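Local coordinates for ATP-dependent RNA helicase HrpB (Escherichia coli, PDB 6EUD), which hydrolyses ATP to ADP and phosphate as a DExH-box RNA helicase that binds single-stranded RNA, at residues A[125-130]-A[158-163]. Sequence-based numbering, arbitrary orientation.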
ATOM      1  N   LEU A 125       5.298 -24.984   0.691  1.00 57.93           N
ATOM      2  CA  LEU A 125       4.914 -23.731   1.328  1.00 52.59           C
ATOM      3  C   LEU A 125       3.834 -23.985   2.373  1.00 54.30           C
ATOM      4  O   LEU A 125       2.660 -24.165   2.039  1.00 53.33           O
ATOM      5  CB  LEU A 125       4.413 -22.723   0.292  1.00 51.60           C
ATOM      6  CG  LEU A 125       5.336 -22.399  -0.883  1.00 40.52           C
ATOM      7  CD1 LEU A 125       4.673 -21.408  -1.807  1.00 38.49           C
ATOM      8  CD2 LEU A 125       6.646 -21.856  -0.374  1.00 40.91           C
ATOM      9  N   ASP A 126       4.233 -23.986   3.640  1.00 53.52           N
ATOM     10  CA  ASP A 126       3.328 -24.361   4.710  1.00 57.12           C
ATOM     11  C   ASP A 126       2.573 -23.151   5.269  1.00 54.64           C
ATOM     12  O   ASP A 126       3.021 -22.021   5.125  1.00 52.74           O
ATOM     13  CB  ASP A 126       4.109 -25.082   5.815  1.00 63.20           C
ATOM     14  CG  ASP A 126       3.219 -25.911   6.709  1.00 69.62           C
ATOM     15  OD1 ASP A 126       3.596 -26.127   7.875  1.00 73.55           O
ATOM     16  OD2 ASP A 126       2.135 -26.339   6.250  1.00 73.45           O
ATOM     17  N   GLU A 127       1.432 -23.413   5.904  1.00 58.74           N
ATOM     18  CA  GLU A 127       0.560 -22.379   6.462  1.00 61.09           C
ATOM     19  C   GLU A 127       0.272 -21.287   5.437  1.00 53.98           C
ATOM     20  O   GLU A 127       0.301 -20.105   5.755  1.00 53.06           O
ATOM     21  CB  GLU A 127       1.178 -21.782   7.729  1.00 70.70           C
ATOM     22  CG  GLU A 127       1.705 -22.835   8.702  1.00 87.95           C
ATOM     23  CD  GLU A 127       0.618 -23.771   9.232  1.00102.79           C
ATOM     24  OE1 GLU A 127      -0.530 -23.320   9.427  1.00111.32           O
ATOM     25  OE2 GLU A 127       0.911 -24.966   9.452  1.00112.02           O
ATOM     26  N   PHE A 128      -0.018 -21.693   4.205  1.00 50.21           N
ATOM     27  CA  PHE A 128      -0.200 -20.734   3.117  1.00 46.61           C
ATOM     28  C   PHE A 128      -1.427 -19.830   3.293  1.00 43.95           C
ATOM     29  O   PHE A 128      -1.479 -18.728   2.755  1.00 45.97           O
ATOM     30  CB  PHE A 128      -0.307 -21.450   1.767  1.00 44.79           C
ATOM     31  CG  PHE A 128      -0.225 -20.509   0.601  1.00 41.69           C
ATOM     32  CD1 PHE A 128      -1.372 -20.042  -0.022  1.00 40.38           C
ATOM     33  CD2 PHE A 128       1.011 -20.053   0.155  1.00 41.17           C
ATOM     34  CE1 PHE A 128      -1.290 -19.141  -1.076  1.00 35.57           C
ATOM     35  CE2 PHE A 128       1.096 -19.161  -0.900  1.00 38.53           C
ATOM     36  CZ  PHE A 128      -0.067 -18.707  -1.510  1.00 36.16           C
ATOM     37  N   HIS A 129      -2.412 -20.307   4.037  1.00 42.36           N
ATOM     38  CA  HIS A 129      -3.638 -19.562   4.275  1.00 45.94           C
ATOM     39  C   HIS A 129      -3.401 -18.227   4.996  1.00 49.46           C
ATOM     40  O   HIS A 129      -4.275 -17.363   4.993  1.00 48.53           O
ATOM     41  CB  HIS A 129      -4.590 -20.409   5.095  1.00 45.66           C
ATOM     42  CG  HIS A 129      -4.007 -20.828   6.399  1.00 51.68           C
ATOM     43  ND1 HIS A 129      -3.225 -21.956   6.534  1.00 53.90           N
ATOM     44  CD2 HIS A 129      -4.042 -20.243   7.618  1.00 54.28           C
ATOM     45  CE1 HIS A 129      -2.821 -22.057   7.788  1.00 56.72           C
ATOM     46  NE2 HIS A 129      -3.307 -21.032   8.467  1.00 56.11           N
ATOM     47  N   GLU A 130      -2.234 -18.072   5.621  1.00 53.00           N
ATOM     48  CA  GLU A 130      -1.904 -16.851   6.367  1.00 54.37           C
ATOM     49  C   GLU A 130      -1.557 -15.716   5.426  1.00 47.00           C
ATOM     50  O   GLU A 130      -1.531 -14.555   5.815  1.00 49.63           O
ATOM     51  CB  GLU A 130      -0.752 -17.096   7.344  1.00 60.45           C
ATOM     52  CG  GLU A 130      -1.135 -17.983   8.530  1.00 72.66           C
ATOM     53  CD  GLU A 130      -0.018 -18.128   9.555  1.00 79.15           C
ATOM     54  OE1 GLU A 130      -0.320 -18.176  10.763  1.00 84.76           O
ATOM     55  OE2 GLU A 130       1.160 -18.206   9.159  1.00 78.71           O
ATOM     56  N   MET A 158       0.533 -26.069   1.150  1.00 55.03           N
ATOM     57  CA  MET A 158      -0.285 -26.576   2.243  1.00 52.23           C
ATOM     58  C   MET A 158      -1.043 -25.457   2.924  1.00 51.73           C
ATOM     59  O   MET A 158      -0.461 -24.491   3.422  1.00 50.35           O
ATOM     60  CB  MET A 158       0.566 -27.296   3.284  1.00 54.82           C
ATOM     61  CG  MET A 158       1.252 -28.572   2.816  1.00 61.28           C
ATOM     62  SD  MET A 158       2.137 -29.298   4.206  1.00 80.52           S
ATOM     63  CE  MET A 158       2.859 -30.732   3.443  1.00 83.51           C
ATOM     64  N   SER A 159      -2.353 -25.614   2.962  1.00 54.37           N
ATOM     65  CA  SER A 159      -3.224 -24.669   3.620  1.00 54.53           C
ATOM     66  C   SER A 159      -4.017 -25.411   4.700  1.00 60.89           C
ATOM     67  O   SER A 159      -4.350 -26.590   4.540  1.00 61.04           O
ATOM     68  CB  SER A 159      -4.139 -24.017   2.591  1.00 52.80           C
ATOM     69  OG  SER A 159      -5.062 -23.125   3.177  1.00 53.86           O
ATOM     70  N   ALA A 160      -4.304 -24.733   5.808  1.00 61.76           N
ATOM     71  CA  ALA A 160      -5.062 -25.356   6.886  1.00 61.41           C
ATOM     72  C   ALA A 160      -6.562 -25.059   6.786  1.00 61.53           C
ATOM     73  O   ALA A 160      -7.361 -25.634   7.528  1.00 62.27           O
ATOM     74  CB  ALA A 160      -4.517 -24.911   8.253  1.00 61.28           C
ATOM     75  N   THR A 161      -6.945 -24.167   5.876  1.00 64.43           N
ATOM     76  CA  THR A 161      -8.353 -23.813   5.720  1.00 68.45           C
ATOM     77  C   THR A 161      -8.945 -24.606   4.586  1.00 75.37           C
ATOM     78  O   THR A 161      -8.270 -24.850   3.587  1.00 70.40           O
ATOM     79  CB  THR A 161      -8.578 -22.326   5.425  1.00 63.97           C
ATOM     80  OG1 THR A 161      -8.178 -22.039   4.073  1.00 63.68           O
ATOM     81  CG2 THR A 161      -7.815 -21.455   6.440  1.00 60.18           C
ATOM     82  N   LEU A 162     -10.213 -24.975   4.746  1.00 92.32           N
ATOM     83  CA  LEU A 162     -10.859 -25.933   3.867  1.00102.57           C
ATOM     84  C   LEU A 162     -10.686 -25.556   2.418  1.00113.81           C
ATOM     85  O   LEU A 162      -9.958 -26.237   1.702  1.00117.77           O
ATOM     86  CB  LEU A 162     -12.341 -26.090   4.226  1.00103.38           C
ATOM     87  CG  LEU A 162     -12.956 -27.464   3.943  1.00106.23           C
ATOM     88  CD1 LEU A 162     -11.914 -28.580   3.988  1.00107.59           C
ATOM     89  CD2 LEU A 162     -14.062 -27.722   4.944  1.00105.77           C
ATOM     90  N   ASP A 163     -11.328 -24.494   1.954  1.00111.79           N
ATOM     91  CA  ASP A 163     -11.123 -24.129   0.557  1.00113.54           C
ATOM     92  C   ASP A 163     -10.385 -22.814   0.328  1.00109.79           C
ATOM     93  O   ASP A 163     -10.416 -21.882   1.136  1.00104.88           O
ATOM     94  CB  ASP A 163     -12.452 -24.152  -0.192  1.00117.61           C
ATOM     95  CG  ASP A 163     -13.143 -25.512  -0.096  1.00118.41           C
ATOM     96  OD1 ASP A 163     -12.685 -26.374   0.682  1.00118.28           O
ATOM     97  OD2 ASP A 163     -14.132 -25.755  -0.822  1.00117.84           O
TER
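His129, the last residue of the DEFH box (motif II), lays its imidazole beside Ser159, Ala160 and Thr161, the Ser-Ala-Thr of helicase motif III. Its CG stands between the backbone N and the carbonyl carbon (chi1 58°); this folds the ring back over the turn, with Glu127 O 4.0 Å above one face of the imidazole, toward the rim, and lays it alongside Ala160. His129 CE1 lies 3.4 Å from Ala160 CB. On the same ring, His129 ND1 comes within 3.1 Å of Ala160 N. The small methyl of Ala160 lets the ring come this close. Thr161 meets the root of the same side chain obliquely, its CG2 3.6 Å from His129 CB, while the CA of Ser159 sits at the ring edge. NE2 is hydrogen-bonded to Thr280 OG1, in the helicase C-terminal region, so the imidazole bridges motif III and the second RecA-like domain. Replacing the imidazole with the methyl of an alanine is likely to leave Thr280 OG1 without its partner and open a gap beside Ala160 and Thr161.

Two backbone hydrogen bonds also join the segments. Met158 N donates to Leu125 O at 3.0 Å, and Phe128 N to Met158 O at 2.9 Å. The unbranched Met158 side chain, extended beyond CG, runs past Asp126, whose OD2 lies 3.6 Å from Met158 SD. That carboxylate, its CG swung opposite the main-chain N (chi1 -160°), turns to the P-loop, where OD1 bonds Ser37 OG; Glu127 forms a salt bridge with Lys36, in the predicted ATP site.

Strands 120-125 and 154-159 are parallel neighbours in the central sheet of this RecA-like domain, and the contact lies where both end. Strand 53-57 flanks Leu125 and Asp126, strand 26-29 borders Ser159, and helix 133-145 covers Leu125 and Phe128.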